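Local structure of PtLCIB4 H88A mutant (Phaeodactylum tricornutum, 5B5Z) at residues A[77-82]-A[95-100]; A[87-92]-A[185-190]. The protein binds zinc as a homolog of the limiting CO2-inducible protein LCIB and probably interconverts carbon dioxide and bicarbonate as a beta-carbonic anhydrase. All blocks are in the same frame, centred on the assembly; numbering follows the deposited sequence.

Contact 1: residues A[77-82]-A[95-100]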
loop_
_atom_site.group_PDB
_atom_site.type_symbol
_atom_site.label_atom_id
_atom_site.label_comp_id
_atom_site.label_asym_id
_atom_site.label_seq_id
_atom_site.Cartn_x
_atom_site.Cartn_y
_atom_site.Cartn_z
ATOM N N LYS A 77 -5.636 -11.996 3.574
ATOM C CA LYS A 77 -4.784 -11.078 2.818
ATOM C C LYS A 77 -5.623 -10.048 2.102
ATOM O O LYS A 77 -6.618 -10.387 1.472
ATOM C CB LYS A 77 -3.945 -11.846 1.799
ATOM C CG LYS A 77 -2.768 -12.618 2.394
ATOM C CD LYS A 77 -2.448 -13.830 1.529
ATOM C CE LYS A 77 -2.359 -13.461 0.060
ATOM N NZ LYS A 77 -2.891 -14.546 -0.831
ATOM N N HIS A 78 -5.196 -8.794 2.172
ATOM C CA HIS A 78 -5.984 -7.693 1.636
ATOM C C HIS A 78 -5.380 -7.052 0.397
ATOM O O HIS A 78 -4.164 -7.079 0.204
ATOM C CB HIS A 78 -6.143 -6.610 2.695
ATOM C CG HIS A 78 -4.848 -5.964 3.078
ATOM N ND1 HIS A 78 -3.938 -6.571 3.915
ATOM C CD2 HIS A 78 -4.317 -4.760 2.756
ATOM C CE1 HIS A 78 -2.893 -5.777 4.077
ATOM N NE2 HIS A 78 -3.097 -4.672 3.384
ATOM N N PHE A 79 -6.251 -6.470 -0.420
ATOM C CA PHE A 79 -5.864 -5.544 -1.479
ATOM C C PHE A 79 -5.596 -4.182 -0.879
ATOM O O PHE A 79 -6.322 -3.751 0.002
ATOM C CB PHE A 79 -6.981 -5.412 -2.526
ATOM C CG PHE A 79 -6.847 -6.333 -3.701
ATOM C CD1 PHE A 79 -7.242 -7.657 -3.604
ATOM C CD2 PHE A 79 -6.365 -5.862 -4.923
ATOM C CE1 PHE A 79 -7.145 -8.514 -4.709
ATOM C CE2 PHE A 79 -6.253 -6.719 -6.015
ATOM C CZ PHE A 79 -6.648 -8.042 -5.906
ATOM N N THR A 80 -4.587 -3.476 -1.355
ATOM C CA THR A 80 -4.445 -2.089 -0.920
ATOM C C THR A 80 -4.879 -1.117 -2.013
ATOM O O THR A 80 -4.693 -1.343 -3.213
ATOM C CB THR A 80 -3.021 -1.793 -0.474
ATOM O OG1 THR A 80 -2.125 -2.055 -1.545
ATOM C CG2 THR A 80 -2.650 -2.682 0.693
ATOM N N MET A 81 -5.535 -0.055 -1.586
ATOM C CA MET A 81 -5.996 0.966 -2.495
ATOM C C MET A 81 -5.375 2.308 -2.145
ATOM O O MET A 81 -5.543 3.275 -2.874
ATOM C CB MET A 81 -7.521 1.085 -2.437
ATOM C CG MET A 81 -8.264 -0.028 -3.139
ATOM S SD MET A 81 -8.408 0.357 -4.903
ATOM C CE MET A 81 -9.398 1.875 -4.919
ATOM N N GLY A 82 -4.694 2.362 -1.005
ATOM C CA GLY A 82 -4.301 3.640 -0.410
ATOM C C GLY A 82 -3.009 4.224 -0.966
ATOM O O GLY A 82 -2.552 3.889 -2.065
ATOM N N PHE A 95 -9.756 -0.436 -8.028
ATOM C CA PHE A 95 -11.032 -0.980 -7.589
ATOM C C PHE A 95 -11.460 -2.156 -8.462
ATOM O O PHE A 95 -11.943 -3.175 -7.962
ATOM C CB PHE A 95 -12.119 0.093 -7.615
ATOM C CG PHE A 95 -13.441 -0.388 -7.098
ATOM C CD1 PHE A 95 -13.657 -0.508 -5.737
ATOM C CD2 PHE A 95 -14.454 -0.759 -7.969
ATOM C CE1 PHE A 95 -14.861 -0.975 -5.256
ATOM C CE2 PHE A 95 -15.663 -1.223 -7.485
ATOM C CZ PHE A 95 -15.862 -1.330 -6.132
ATOM N N GLY A 96 -11.296 -2.008 -9.768
ATOM C CA GLY A 96 -11.625 -3.094 -10.675
ATOM C C GLY A 96 -10.781 -4.335 -10.440
ATOM O O GLY A 96 -11.266 -5.464 -10.558
ATOM N N ALA A 97 -9.505 -4.132 -10.124
ATOM C CA ALA A 97 -8.609 -5.244 -9.827
ATOM C C ALA A 97 -9.094 -6.005 -8.602
ATOM O O ALA A 97 -9.121 -7.235 -8.560
ATOM C CB ALA A 97 -7.194 -4.730 -9.605
ATOM N N MET A 98 -9.472 -5.246 -7.591
ATOM C CA MET A 98 -9.994 -5.822 -6.375
ATOM C C MET A 98 -11.287 -6.600 -6.669
ATOM O O MET A 98 -11.439 -7.743 -6.242
ATOM C CB MET A 98 -10.209 -4.698 -5.347
ATOM C CG MET A 98 -10.606 -5.162 -3.982
ATOM S SD MET A 98 -12.364 -5.522 -3.976
ATOM C CE MET A 98 -13.059 -3.915 -4.380
ATOM N N ALA A 99 -12.221 -5.976 -7.379
ATOM C CA ALA A 99 -13.523 -6.583 -7.634
ATOM C C ALA A 99 -13.367 -7.887 -8.400
ATOM O O ALA A 99 -14.085 -8.858 -8.139
ATOM C CB ALA A 99 -14.424 -5.618 -8.388
ATOM N N GLY A 100 -12.397 -7.920 -9.309
ATOM C CA GLY A 100 -12.119 -9.110 -10.096
ATOM C C GLY A 100 -11.501 -10.269 -9.330
ATOM O O GLY A 100 -11.294 -11.338 -9.891
#
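Phe79 lays its ring flat against the backbone of the helix at Met98. The Met98 CA atom stands over the centre of the ring, 3.8 Å above its plane. This is a CH-pi contact, with the Phe79 centroid-to-CA line only 11° off the ring normal. The ring lies along the surface of the helix and does not sink into a pit. Toward its far end is Ala97, whose CB lies 4.2 Å from Phe79 CE2; the Ala97 carbonyl oxygen sits near CZ. At its root is Met98, whose CG is 3.9 Å from Phe79 CB. Met98 has CG anti to its backbone N (chi1 -174°). This sets CG beside the ring root, while the bent chain carries the sulfur and methyl away from the strand. Leu53 of strand 52-57 touches both Phe79 and Met98 and so helps fill the seam. The setting is a beta-alpha-beta crossover. Helix 91-99 leads from strand 79-80 to strand 107-117, and strand 52-57 lies parallel between these two. Met81 makes a bump one helical turn nearer the start of the helix. Its chain bends at chi2 and chi3 and brings SD to 3.5 Å from Phe95 N. The methyl CE ends 4.2 Å from Phe95 CB. The Phe95 side chain itself leaves in the other direction, toward Ile224 and Leu225 of helix 205-228. No hydrogen bond joins 77-82 to 95-100. Phe79 is backbone hydrogen-bonded to Leu54 and Thr56 of strand 52-57. Across the dimer interface, Lys77 NZ forms a salt bridge with Glu62 of the second subunit, and Thr80 makes backbone hydrogen bonds to that subunit.

Contact 2: residues A[87-92]-A[185-190]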
loop_
_atom_site.group_PDB
_atom_site.type_symbol
_atom_site.label_atom_id
_atom_site.label_comp_id
_atom_site.label_asym_id
_atom_site.label_seq_id
_atom_site.Cartn_x
_atom_site.Cartn_y
_atom_site.Cartn_z
ATOM N N PHE A 87 -5.672 8.387 0.913
ATOM C CA PHE A 87 -6.523 8.511 -0.276
ATOM C C PHE A 87 -6.437 7.282 -1.168
ATOM O O PHE A 87 -5.383 6.680 -1.267
ATOM C CB PHE A 87 -6.145 9.756 -1.070
ATOM C CG PHE A 87 -6.575 11.029 -0.405
ATOM C CD1 PHE A 87 -7.854 11.529 -0.602
ATOM C CD2 PHE A 87 -5.715 11.704 0.436
ATOM C CE1 PHE A 87 -8.253 12.704 0.027
ATOM C CE2 PHE A 87 -6.109 12.874 1.067
ATOM C CZ PHE A 87 -7.382 13.374 0.857
ATOM N N PRO A 88 -7.559 6.911 -1.818
ATOM C CA PRO A 88 -7.636 5.712 -2.667
ATOM C C PRO A 88 -6.965 5.906 -4.026
ATOM O O PRO A 88 -7.615 5.889 -5.063
ATOM C CB PRO A 88 -9.150 5.484 -2.809
ATOM C CG PRO A 88 -9.745 6.869 -2.692
ATOM C CD PRO A 88 -8.880 7.545 -1.638
ATOM N N PHE A 89 -5.649 6.052 -4.008
ATOM C CA PHE A 89 -4.896 6.336 -5.210
ATOM C C PHE A 89 -4.918 5.189 -6.226
ATOM O O PHE A 89 -4.629 5.417 -7.388
ATOM C CB PHE A 89 -3.462 6.707 -4.840
ATOM C CG PHE A 89 -3.346 8.089 -4.271
ATOM C CD1 PHE A 89 -3.653 9.183 -5.056
ATOM C CD2 PHE A 89 -2.969 8.295 -2.959
ATOM C CE1 PHE A 89 -3.554 10.467 -4.553
ATOM C CE2 PHE A 89 -2.870 9.580 -2.452
ATOM C CZ PHE A 89 -3.169 10.663 -3.247
ATOM N N GLY A 90 -5.274 3.977 -5.798
ATOM C CA GLY A 90 -5.432 2.872 -6.732
ATOM C C GLY A 90 -6.499 3.191 -7.768
ATOM O O GLY A 90 -6.458 2.690 -8.892
ATOM N N GLY A 91 -7.460 4.026 -7.383
ATOM C CA GLY A 91 -8.456 4.535 -8.320
ATOM C C GLY A 91 -9.349 3.481 -8.941
ATOM O O GLY A 91 -9.539 2.407 -8.382
ATOM N N LEU A 92 -9.905 3.802 -10.105
ATOM C CA LEU A 92 -10.832 2.902 -10.784
ATOM C C LEU A 92 -10.192 1.561 -11.133
ATOM O O LEU A 92 -10.803 0.518 -10.949
ATOM C CB LEU A 92 -11.371 3.560 -12.061
ATOM C CG LEU A 92 -12.166 4.847 -11.874
ATOM C CD1 LEU A 92 -12.768 5.289 -13.210
ATOM C CD2 LEU A 92 -13.245 4.660 -10.828
ATOM N N GLN A 185 1.591 13.532 -3.495
ATOM C CA GLN A 185 1.510 14.607 -2.531
ATOM C C GLN A 185 0.823 15.817 -3.171
ATOM O O GLN A 185 0.144 16.561 -2.494
ATOM C CB GLN A 185 2.890 14.984 -1.995
ATOM C CG GLN A 185 2.861 16.032 -0.884
ATOM C CD GLN A 185 2.126 15.578 0.370
ATOM O OE1 GLN A 185 1.794 14.396 0.525
ATOM N NE2 GLN A 185 1.869 16.517 1.268
ATOM N N GLY A 186 1.002 15.990 -4.475
ATOM C CA GLY A 186 0.333 17.058 -5.193
ATOM C C GLY A 186 -1.170 16.838 -5.171
ATOM O O GLY A 186 -1.942 17.783 -5.005
ATOM N N TYR A 187 -1.580 15.582 -5.325
ATOM C CA TYR A 187 -2.997 15.243 -5.247
ATOM C C TYR A 187 -3.544 15.498 -3.837
ATOM O O TYR A 187 -4.682 15.939 -3.679
ATOM C CB TYR A 187 -3.228 13.779 -5.649
ATOM C CG TYR A 187 -3.080 13.482 -7.133
ATOM C CD1 TYR A 187 -3.604 14.342 -8.095
ATOM C CD2 TYR A 187 -2.410 12.340 -7.569
ATOM C CE1 TYR A 187 -3.469 14.065 -9.452
ATOM C CE2 TYR A 187 -2.264 12.060 -8.920
ATOM C CZ TYR A 187 -2.797 12.923 -9.853
ATOM O OH TYR A 187 -2.654 12.646 -11.192
ATOM N N VAL A 188 -2.752 15.206 -2.808
ATOM C CA VAL A 188 -3.209 15.454 -1.437
ATOM C C VAL A 188 -3.439 16.952 -1.221
ATOM O O VAL A 188 -4.453 17.360 -0.640
ATOM C CB VAL A 188 -2.203 14.916 -0.390
ATOM C CG1 VAL A 188 -2.613 15.320 1.031
ATOM C CG2 VAL A 188 -2.055 13.399 -0.534
ATOM N N ARG A 189 -2.510 17.773 -1.706
ATOM C CA ARG A 189 -2.678 19.222 -1.616
ATOM C C ARG A 189 -3.938 19.642 -2.369
ATOM O O ARG A 189 -4.705 20.475 -1.876
ATOM C CB ARG A 189 -1.460 19.977 -2.175
ATOM C CG ARG A 189 -0.260 20.012 -1.249
ATOM C CD ARG A 189 0.826 20.981 -1.775
ATOM N NE ARG A 189 1.282 20.621 -3.117
ATOM C CZ ARG A 189 2.318 19.823 -3.375
ATOM N NH1 ARG A 189 3.010 19.285 -2.386
ATOM N NH2 ARG A 189 2.653 19.551 -4.630
ATOM N N ASP A 190 -4.151 19.056 -3.543
ATOM C CA ASP A 190 -5.332 19.381 -4.358
ATOM C C ASP A 190 -6.627 19.086 -3.618
ATOM O O ASP A 190 -7.528 19.921 -3.573
ATOM C CB ASP A 190 -5.340 18.602 -5.669
ATOM C CG ASP A 190 -4.302 19.096 -6.662
ATOM O OD1 ASP A 190 -3.819 20.243 -6.520
ATOM O OD2 ASP A 190 -3.988 18.329 -7.600
#
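Phe89 drives the edge of its ring into helix 183-192, between Tyr187 and Val188. Its CE1 comes to 3.5 Å from Tyr187 CB, a close apolar contact, and to 3.7 Å from Tyr187 CD2. Its CZ lies 4.0 Å from Val188 CG2. That one methyl serves two rings, for Phe87 CD2 is 4.1 Å from the same Val188 CG2. Val188 offers it by turning CG1 anti to the backbone N (chi1 174°), which sets CG2 anti to the carbonyl carbon. Phe87 and Phe89 both turn CG anti to the carbonyl carbon (chi1 -73° and -75°). With the inverse gamma turn at Pro88 between them, both rings reach the Val188 methyl. In that turn Phe89 N is hydrogen-bonded to Phe87 O at 2.8 Å. Exchanging Phe89 for an alanine would probably open a gap beside Tyr187 CB and leave Val188 CG2 with Phe87 as its remaining partner here. Phe87 also packs on Ala216 of helix 205-228, and Val188 on Ala145 of helix 140-154. Phe89 also meets Gln184 of the second subunit. The contact is a turn-bearing loop, with a type I beta turn from Pro88 to Gly91 leading into helix 91-99, packing two phenylalanines on helix 183-192 near the zinc site and the subunit interface.

How the contacts relate
The two contacts are joined directly, with centres about 16 Å apart. Met81 O of contact 1 accepts a probable hydrogen bond from Gly90 N of contact 2, at 3.0 Å. Met81 CE also packs 3.5 Å from Gly91 O. Both contacts use helix 91-99: contact 2 takes its start and contact 1 its later part. Contact 2 lies near the metal, with the Val188 side chain about 9 Å from the zinc ion held by Cys59, His115 and Cys139. Contact 1 relates to that site through the sheet, since strand 79-80 pairs with strand 52-57, shortly before Cys59. Both contacts also reach the second subunit.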